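Local coordinates for ferripyochelin binding protein (Salmonella enterica subsp. enterica serovar Typhimurium, PDB 3R3R) that binds zinc and, as a member of the gamma-class carbonic anhydrase family with a left-handed beta-helix fold, is probably a carbonic-anhydrase-like protein, at residues S76-P79 / H80-L84; R138-G142 / Y143-G147; N170-K173 / W174-Y178. One frame throughout, in Å; residues are numbered along the deposited sequence.

Contact 1: S76-P79 / H80-L84; sequences SSNP and HGNPL
The Asn78 side chain leaves the backbone with CG anti to its own N, chi1 -173°. This swings the amide over the start of Gly81, with Asn78 CG 3.7 Å from Gly81 CA. Asn82 takes the other course. Its CG lies anti to the carbonyl carbon, chi1 -60°, and its amide turns back toward that of Asn78. The two side chains cross at about a right angle, and their amide planes stand 55° apart. The backbone between them makes a type I beta turn from Asn78 to Gly81. Gly81 N donates to Asn78 O over 2.9 Å. Pro79 and His80 fill the two corners of the turn. Gly81 has positive phi, a conformation that glycine adopts more readily than other residues, and the chain leaves the turn toward strand 84-86. The turn belongs to the loop that juts from the left-handed beta-helix between strands 68-70 and 84-86. His80 O accepts a hydrogen bond from Asn53 ND2, which ties the turn to a neighbouring loop. Asn82 is backbone-bonded to Thr72 across the same loop. The Asn82 side chain lies about 6 Å from that of the zinc ligand His99.

Contact 2: R138-G142 / Y143-G147; sequences RLESG and YLYLG
Tyr145 reaches back along the turn to Leu139 and Glu140. Tyr145 OH donates to Glu140 O over 2.7 Å. The hydroxyl lies in the carbonyl plane, on a lone pair, and Glu140 O in turn sits at the edge of the tyrosine ring. One face of that ring carries Leu139. Leu139 CB stands 4.0 Å from the centroid of the Tyr145 ring, a CH-pi contact, and Leu139 CD1 comes to 3.9 Å from Tyr145 CG. The two side chains run past each other in opposite directions.

Glu140 and Tyr143 form a second pair, side by side and pointing the same way. Glu140 runs out fully extended, with chi1 at -178°, which carries the carboxylate along Tyr143. Glu140 CD is 3.8 Å from Tyr143 CE1, and the carboxylate and ring planes are 32° apart. A water joins the two ends, 3.1 Å from Glu140 OE2 and 2.6 Å from Tyr143 OH. Ser141 O meets the edge of the Tyr143 ring, 3.2 Å from Tyr143 CD1.

A type II beta turn from Glu140 to Tyr143 sets these positions, with Gly142 at its third place. The turn is a corner of the last coil of the beta-helix, joining strands 138-139 and 143-146. Ser141 OG bonds to Asp123 O of the preceding coil, and Gln152 of strand 151-155 touches Glu140, Tyr143 and Tyr145. The buried Tyr145 thus has its hydroxyl satisfied by a backbone carbonyl. The water donates to Glu140 OE2, so the carboxylate and Tyr143 OH are joined through solvent and not directly.

Contact 3: N170-K173 / W174-Y178; sequences NYVK and WKDDY
Lys175 lies along Val172 and carries its NZ to several acceptors. Lys175 NZ forms a salt bridge of 2.7 Å with Asp176 OD1, meeting that oxygen from above the carboxylate plane. A second salt bridge goes to Asp39, and Arg21 O takes a further hydrogen bond. The lysine reaches this place by starting between its backbone N and carbonyl carbon, chi1 66°, and bending again at chi2. Lys175 CG passes 3.3 Å from Val172 O, and Lys175 CE packs 4.0 Å from Val172 CG1. Val172 CG1 also lies beside Asp176 OD2.

The other cluster is aromatic. Trp174 turns an edge to the face of Tyr171 in a T-shaped stack, with planes at 77° and the Tyr171 and Trp174 six-membered ring centroids 5.1 Å apart. Trp174 CE3 sits over the centre of the tyrosine ring. Asn170 CB covers a face of the indole, 3.6 Å from the centroid of the Trp174 six-membered ring, in a CH-pi contact. The Asn170 and Trp174 side chains run side by side.

Four i to i+4 backbone bonds, from Asn170 O to Trp174 N through Lys173 O to Asp177 N, hold this register. The bond from Lys175 N to Tyr171 O is the straightest, at 170°. The segments are part of the C-terminal helix 158-182, which lies along the beta-helix. Trp43 of the beta-helix meets Tyr171 edge-to-face and also touches Lys175. With two carboxylates and a carbonyl at its tip, the buried lysine ammonium is well compensated and probably stays charged, tying the helix to the coils by charge as well as by aromatic contact.

Contacts 1 and 2 belong to the left-handed beta-helix and contact 3 to the alpha-helix packed along it. Contact 1 lies in a protruding loop, contact 2 at a corner of the last coil, and contact 3 on helix 158-182, reached after strand 151-155. They follow in series and do not touch. Contacts 1 and 3 lie on opposite sides of the chain's centre, with centres about 35 Å apart. The centres of contacts 1 and 2 are about 25 Å apart, and those of 2 and 3 about 27 Å. Contact 1 alone is near the metal: the Asn82 side chain is about 9 Å from the zinc ion, which His70 and His99 bind.

Contact 1: S76-P79 / H80-L84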
loop_
_atom_site.group_PDB
_atom_site.type_symbol
_atom_site.label_atom_id
_atom_site.label_comp_id
_atom_site.label_asym_id
_atom_site.label_seq_id
_atom_site.Cartn_x
_atom_site.Cartn_y
_atom_site.Cartn_z
ATOM N N SER A 76 -3.721 -25.359 4.929
ATOM C CA SER A 76 -2.763 -26.360 5.399
ATOM C C SER A 76 -1.398 -26.287 4.728
ATOM O O SER A 76 -0.388 -26.558 5.340
ATOM C CB SER A 76 -3.366 -27.769 5.366
ATOM O OG SER A 76 -3.707 -28.144 4.052
ATOM N N SER A 77 -1.380 -25.940 3.446
ATOM C CA SER A 77 -0.126 -25.777 2.712
ATOM C C SER A 77 0.543 -24.431 2.975
ATOM O O SER A 77 1.656 -24.202 2.545
ATOM C CB SER A 77 -0.356 -25.937 1.205
ATOM O OG SER A 77 -1.301 -24.999 0.756
ATOM N N ASN A 78 -0.168 -23.529 3.630
ATOM C CA ASN A 78 0.307 -22.168 3.868
ATOM C C ASN A 78 -0.403 -21.627 5.113
ATOM O O ASN A 78 -1.290 -20.823 5.002
ATOM C CB ASN A 78 -0.023 -21.330 2.616
ATOM C CG ASN A 78 0.574 -19.926 2.639
ATOM O OD1 ASN A 78 1.419 -19.604 3.441
ATOM N ND2 ASN A 78 0.105 -19.091 1.717
ATOM N N PRO A 79 -0.023 -22.088 6.301
ATOM C CA PRO A 79 -0.786 -21.770 7.514
ATOM C C PRO A 79 -0.876 -20.297 7.866
ATOM O O PRO A 79 -1.809 -19.906 8.516
ATOM C CB PRO A 79 -0.068 -22.568 8.618
ATOM C CG PRO A 79 0.611 -23.641 7.912
ATOM C CD PRO A 79 0.962 -23.155 6.540
ATOM N N HIS A 80 0.108 -19.507 7.471
ATOM C CA HIS A 80 0.175 -18.069 7.727
ATOM C C HIS A 80 -0.601 -17.300 6.662
ATOM O O HIS A 80 -0.870 -16.113 6.823
ATOM C CB HIS A 80 1.648 -17.617 7.680
ATOM C CG HIS A 80 1.876 -16.203 8.135
ATOM N ND1 HIS A 80 2.415 -15.227 7.322
ATOM C CD2 HIS A 80 1.651 -15.611 9.332
ATOM C CE1 HIS A 80 2.497 -14.092 7.994
ATOM N NE2 HIS A 80 2.036 -14.296 9.215
ATOM N N GLY A 81 -0.882 -17.964 5.542
ATOM C CA GLY A 81 -1.349 -17.255 4.362
ATOM C C GLY A 81 -0.317 -16.216 3.935
ATOM O O GLY A 81 0.876 -16.346 4.219
ATOM N N ASN A 82 -0.769 -15.187 3.224
ATOM C CA ASN A 82 0.093 -14.058 2.852
ATOM C C ASN A 82 -0.617 -12.768 3.195
ATOM O O ASN A 82 -1.452 -12.301 2.425
ATOM C CB ASN A 82 0.484 -14.091 1.373
ATOM C CG ASN A 82 1.243 -15.354 1.012
ATOM O OD1 ASN A 82 2.475 -15.406 1.121
ATOM N ND2 ASN A 82 0.528 -16.369 0.581
ATOM N N PRO A 83 -0.305 -12.202 4.368
ATOM C CA PRO A 83 -0.876 -10.901 4.714
ATOM C C PRO A 83 -0.160 -9.823 3.901
ATOM O O PRO A 83 0.831 -10.106 3.219
ATOM C CB PRO A 83 -0.539 -10.760 6.207
ATOM C CG PRO A 83 0.765 -11.521 6.341
ATOM C CD PRO A 83 0.640 -12.696 5.391
ATOM N N LEU A 84 -0.659 -8.599 3.988
ATOM C CA LEU A 84 -0.074 -7.484 3.269
ATOM C C LEU A 84 0.483 -6.512 4.294
ATOM O O LEU A 84 -0.278 -5.963 5.108
ATOM C CB LEU A 84 -1.152 -6.817 2.413
ATOM C CG LEU A 84 -0.726 -5.549 1.661
ATOM C CD1 LEU A 84 0.483 -5.785 0.749
ATOM C CD2 LEU A 84 -1.917 -5.051 0.848
#

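Contact 2: R138-G142 / Y143-G147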
loop_
_atom_site.group_PDB
_atom_site.type_symbol
_atom_site.label_atom_id
_atom_site.label_comp_id
_atom_site.label_asym_id
_atom_site.label_seq_id
_atom_site.Cartn_x
_atom_site.Cartn_y
_atom_site.Cartn_z
ATOM N N ARG A 138 12.611 -10.921 -3.805
ATOM C CA ARG A 138 13.166 -9.934 -2.883
ATOM C C ARG A 138 13.821 -8.815 -3.690
ATOM O O ARG A 138 14.655 -9.095 -4.554
ATOM C CB ARG A 138 14.195 -10.585 -1.945
ATOM C CG ARG A 138 14.906 -9.584 -1.045
ATOM C CD ARG A 138 15.866 -10.270 -0.087
ATOM N NE ARG A 138 15.144 -10.951 0.984
ATOM C CZ ARG A 138 14.721 -10.367 2.104
ATOM N NH1 ARG A 138 14.942 -9.072 2.319
ATOM N NH2 ARG A 138 14.061 -11.079 3.009
ATOM N N LEU A 139 13.453 -7.564 -3.407
ATOM C CA LEU A 139 14.061 -6.404 -4.054
ATOM C C LEU A 139 14.985 -5.718 -3.059
ATOM O O LEU A 139 14.556 -5.229 -2.016
ATOM C CB LEU A 139 13.003 -5.409 -4.525
ATOM C CG LEU A 139 11.984 -5.968 -5.520
ATOM C CD1 LEU A 139 11.283 -4.849 -6.265
ATOM C CD2 LEU A 139 12.625 -6.933 -6.503
ATOM N N GLU A 140 16.261 -5.695 -3.406
ATOM C CA GLU A 140 17.332 -5.165 -2.581
ATOM C C GLU A 140 17.221 -3.648 -2.383
ATOM O O GLU A 140 16.992 -2.897 -3.339
ATOM C CB GLU A 140 18.648 -5.505 -3.310
ATOM C CG GLU A 140 19.923 -5.116 -2.666
ATOM C CD GLU A 140 21.160 -5.686 -3.381
ATOM O OE1 GLU A 140 21.110 -6.127 -4.562
ATOM O OE2 GLU A 140 22.214 -5.660 -2.741
ATOM N N SER A 141 17.473 -3.207 -1.155
ATOM C CA SER A 141 17.407 -1.798 -0.789
ATOM C C SER A 141 18.325 -0.914 -1.636
ATOM O O SER A 141 19.465 -1.290 -1.922
ATOM C CB SER A 141 17.768 -1.654 0.692
ATOM O OG SER A 141 17.754 -0.298 1.064
ATOM N N GLY A 142 17.828 0.256 -2.041
ATOM C CA GLY A 142 18.670 1.269 -2.653
ATOM C C GLY A 142 18.788 1.243 -4.164
ATOM O O GLY A 142 19.653 1.914 -4.720
ATOM N N TYR A 143 17.888 0.507 -4.813
ATOM C CA TYR A 143 17.915 0.326 -6.262
ATOM C C TYR A 143 16.591 0.679 -6.927
ATOM O O TYR A 143 15.525 0.710 -6.285
ATOM C CB TYR A 143 18.259 -1.123 -6.634
ATOM C CG TYR A 143 19.689 -1.488 -6.338
ATOM C CD1 TYR A 143 20.085 -1.832 -5.050
ATOM C CD2 TYR A 143 20.657 -1.469 -7.336
ATOM C CE1 TYR A 143 21.405 -2.150 -4.773
ATOM C CE2 TYR A 143 21.973 -1.793 -7.066
ATOM C CZ TYR A 143 22.339 -2.127 -5.789
ATOM O OH TYR A 143 23.653 -2.452 -5.541
ATOM N N LEU A 144 16.704 0.959 -8.224
ATOM C CA LEU A 144 15.585 1.085 -9.143
ATOM C C LEU A 144 15.326 -0.259 -9.807
ATOM O O LEU A 144 16.256 -0.895 -10.314
ATOM C CB LEU A 144 15.932 2.105 -10.224
ATOM C CG LEU A 144 14.947 2.188 -11.394
ATOM C CD1 LEU A 144 13.601 2.713 -10.910
ATOM C CD2 LEU A 144 15.485 3.078 -12.506
ATOM N N TYR A 145 14.058 -0.670 -9.798
ATOM C CA TYR A 145 13.614 -1.877 -10.481
ATOM C C TYR A 145 12.543 -1.501 -11.468
ATOM O O TYR A 145 11.679 -0.667 -11.171
ATOM C CB TYR A 145 13.024 -2.862 -9.468
ATOM C CG TYR A 145 14.041 -3.250 -8.437
ATOM C CD1 TYR A 145 14.859 -4.356 -8.631
ATOM C CD2 TYR A 145 14.241 -2.466 -7.304
ATOM C CE1 TYR A 145 15.819 -4.697 -7.710
ATOM C CE2 TYR A 145 15.196 -2.798 -6.375
ATOM C CZ TYR A 145 15.990 -3.919 -6.584
ATOM O OH TYR A 145 16.961 -4.264 -5.679
ATOM N N LEU A 146 12.602 -2.098 -12.646
ATOM C CA LEU A 146 11.482 -1.903 -13.566
ATOM C C LEU A 146 11.392 -3.040 -14.564
ATOM O O LEU A 146 12.301 -3.812 -14.761
ATOM C CB LEU A 146 11.603 -0.551 -14.262
ATOM C CG LEU A 146 12.767 -0.451 -15.243
ATOM C CD1 LEU A 146 12.320 -0.851 -16.639
ATOM C CD2 LEU A 146 13.369 0.959 -15.258
ATOM N N GLY A 147 10.179 -3.180 -15.095
ATOM C CA GLY A 147 9.892 -4.220 -16.063
ATOM C C GLY A 147 8.879 -5.219 -15.558
ATOM O O GLY A 147 8.478 -5.212 -14.394
HETATM O O HOH W 1 24.408 -3.488 -3.267
#

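Contact 3: N170-K173 / W174-Y178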
loop_
_atom_site.group_PDB
_atom_site.type_symbol
_atom_site.label_atom_id
_atom_site.label_comp_id
_atom_site.label_asym_id
_atom_site.label_seq_id
_atom_site.Cartn_x
_atom_site.Cartn_y
_atom_site.Cartn_z
ATOM N N ASN A 170 4.963 15.071 0.628
ATOM C CA ASN A 170 3.994 15.780 -0.194
ATOM C C ASN A 170 2.607 15.199 0.008
ATOM O O ASN A 170 1.632 15.931 0.171
ATOM C CB ASN A 170 4.356 15.696 -1.682
ATOM C CG ASN A 170 5.562 16.534 -2.037
ATOM O OD1 ASN A 170 5.899 17.474 -1.321
ATOM N ND2 ASN A 170 6.211 16.210 -3.157
ATOM N N TYR A 171 2.519 13.870 -0.008
ATOM C CA TYR A 171 1.218 13.221 0.117
ATOM C C TYR A 171 0.591 13.386 1.502
ATOM O O TYR A 171 -0.629 13.446 1.618
ATOM C CB TYR A 171 1.257 11.748 -0.341
ATOM C CG TYR A 171 0.716 11.617 -1.752
ATOM C CD1 TYR A 171 -0.652 11.482 -1.969
ATOM C CD2 TYR A 171 1.550 11.696 -2.862
ATOM C CE1 TYR A 171 -1.184 11.414 -3.245
ATOM C CE2 TYR A 171 1.023 11.633 -4.159
ATOM C CZ TYR A 171 -0.344 11.486 -4.331
ATOM O OH TYR A 171 -0.905 11.397 -5.589
ATOM N N VAL A 172 1.400 13.495 2.551
ATOM C CA VAL A 172 0.839 13.830 3.858
ATOM C C VAL A 172 0.252 15.254 3.818
ATOM O O VAL A 172 -0.866 15.497 4.279
ATOM C CB VAL A 172 1.896 13.714 4.982
ATOM C CG1 VAL A 172 1.399 14.387 6.272
ATOM C CG2 VAL A 172 2.229 12.243 5.225
ATOM N N LYS A 173 0.989 16.197 3.239
ATOM C CA LYS A 173 0.487 17.562 3.104
ATOM C C LYS A 173 -0.824 17.593 2.306
ATOM O O LYS A 173 -1.790 18.269 2.694
ATOM C CB LYS A 173 1.534 18.465 2.440
ATOM C CG LYS A 173 2.822 18.653 3.237
ATOM C CD LYS A 173 3.738 19.663 2.554
ATOM C CE LYS A 173 5.120 19.672 3.184
ATOM N NZ LYS A 173 5.811 18.375 2.955
ATOM N N TRP A 174 -0.859 16.866 1.194
ATOM C CA TRP A 174 -2.029 16.897 0.337
ATOM C C TRP A 174 -3.231 16.253 1.013
ATOM O O TRP A 174 -4.332 16.792 0.940
ATOM C CB TRP A 174 -1.720 16.301 -1.045
ATOM C CG TRP A 174 -0.668 17.116 -1.799
ATOM C CD1 TRP A 174 -0.433 18.471 -1.691
ATOM C CD2 TRP A 174 0.316 16.620 -2.714
ATOM N NE1 TRP A 174 0.620 18.828 -2.492
ATOM C CE2 TRP A 174 1.095 17.713 -3.132
ATOM C CE3 TRP A 174 0.608 15.355 -3.230
ATOM C CZ2 TRP A 174 2.129 17.583 -4.054
ATOM C CZ3 TRP A 174 1.647 15.229 -4.133
ATOM C CH2 TRP A 174 2.399 16.333 -4.528
ATOM N N LYS A 175 -3.054 15.118 1.685
ATOM C CA LYS A 175 -4.198 14.582 2.424
ATOM C C LYS A 175 -4.660 15.557 3.520
ATOM O O LYS A 175 -5.856 15.713 3.736
ATOM C CB LYS A 175 -3.989 13.149 2.919
ATOM C CG LYS A 175 -2.942 12.961 3.951
ATOM C CD LYS A 175 -3.473 13.089 5.364
ATOM C CE LYS A 175 -2.320 12.875 6.306
ATOM N NZ LYS A 175 -2.630 13.333 7.677
ATOM N N ASP A 176 -3.733 16.267 4.160
ATOM C CA ASP A 176 -4.127 17.281 5.130
ATOM C C ASP A 176 -4.934 18.434 4.512
ATOM O O ASP A 176 -5.826 18.986 5.153
ATOM C CB ASP A 176 -2.904 17.781 5.897
ATOM C CG ASP A 176 -2.435 16.790 6.951
ATOM O OD1 ASP A 176 -3.258 15.970 7.415
ATOM O OD2 ASP A 176 -1.249 16.840 7.334
ATOM N N ASP A 177 -4.643 18.778 3.260
ATOM C CA ASP A 177 -5.455 19.761 2.540
ATOM C C ASP A 177 -6.896 19.281 2.455
ATOM O O ASP A 177 -7.826 20.029 2.747
ATOM C CB ASP A 177 -4.920 20.006 1.127
ATOM C CG ASP A 177 -3.583 20.739 1.109
ATOM O OD1 ASP A 177 -3.219 21.427 2.094
ATOM O OD2 ASP A 177 -2.891 20.644 0.076
ATOM N N TYR A 178 -7.096 18.030 2.056
ATOM C CA TYR A 178 -8.450 17.500 1.991
ATOM C C TYR A 178 -9.120 17.383 3.363
ATOM O O TYR A 178 -10.291 17.710 3.508
ATOM C CB TYR A 178 -8.463 16.167 1.250
ATOM C CG TYR A 178 -8.206 16.330 -0.223
ATOM C CD1 TYR A 178 -9.228 16.724 -1.083
ATOM C CD2 TYR A 178 -6.940 16.103 -0.756
ATOM C CE1 TYR A 178 -9.006 16.866 -2.441
ATOM C CE2 TYR A 178 -6.700 16.251 -2.120
ATOM C CZ TYR A 178 -7.748 16.611 -2.958
ATOM O OH TYR A 178 -7.556 16.766 -4.308
#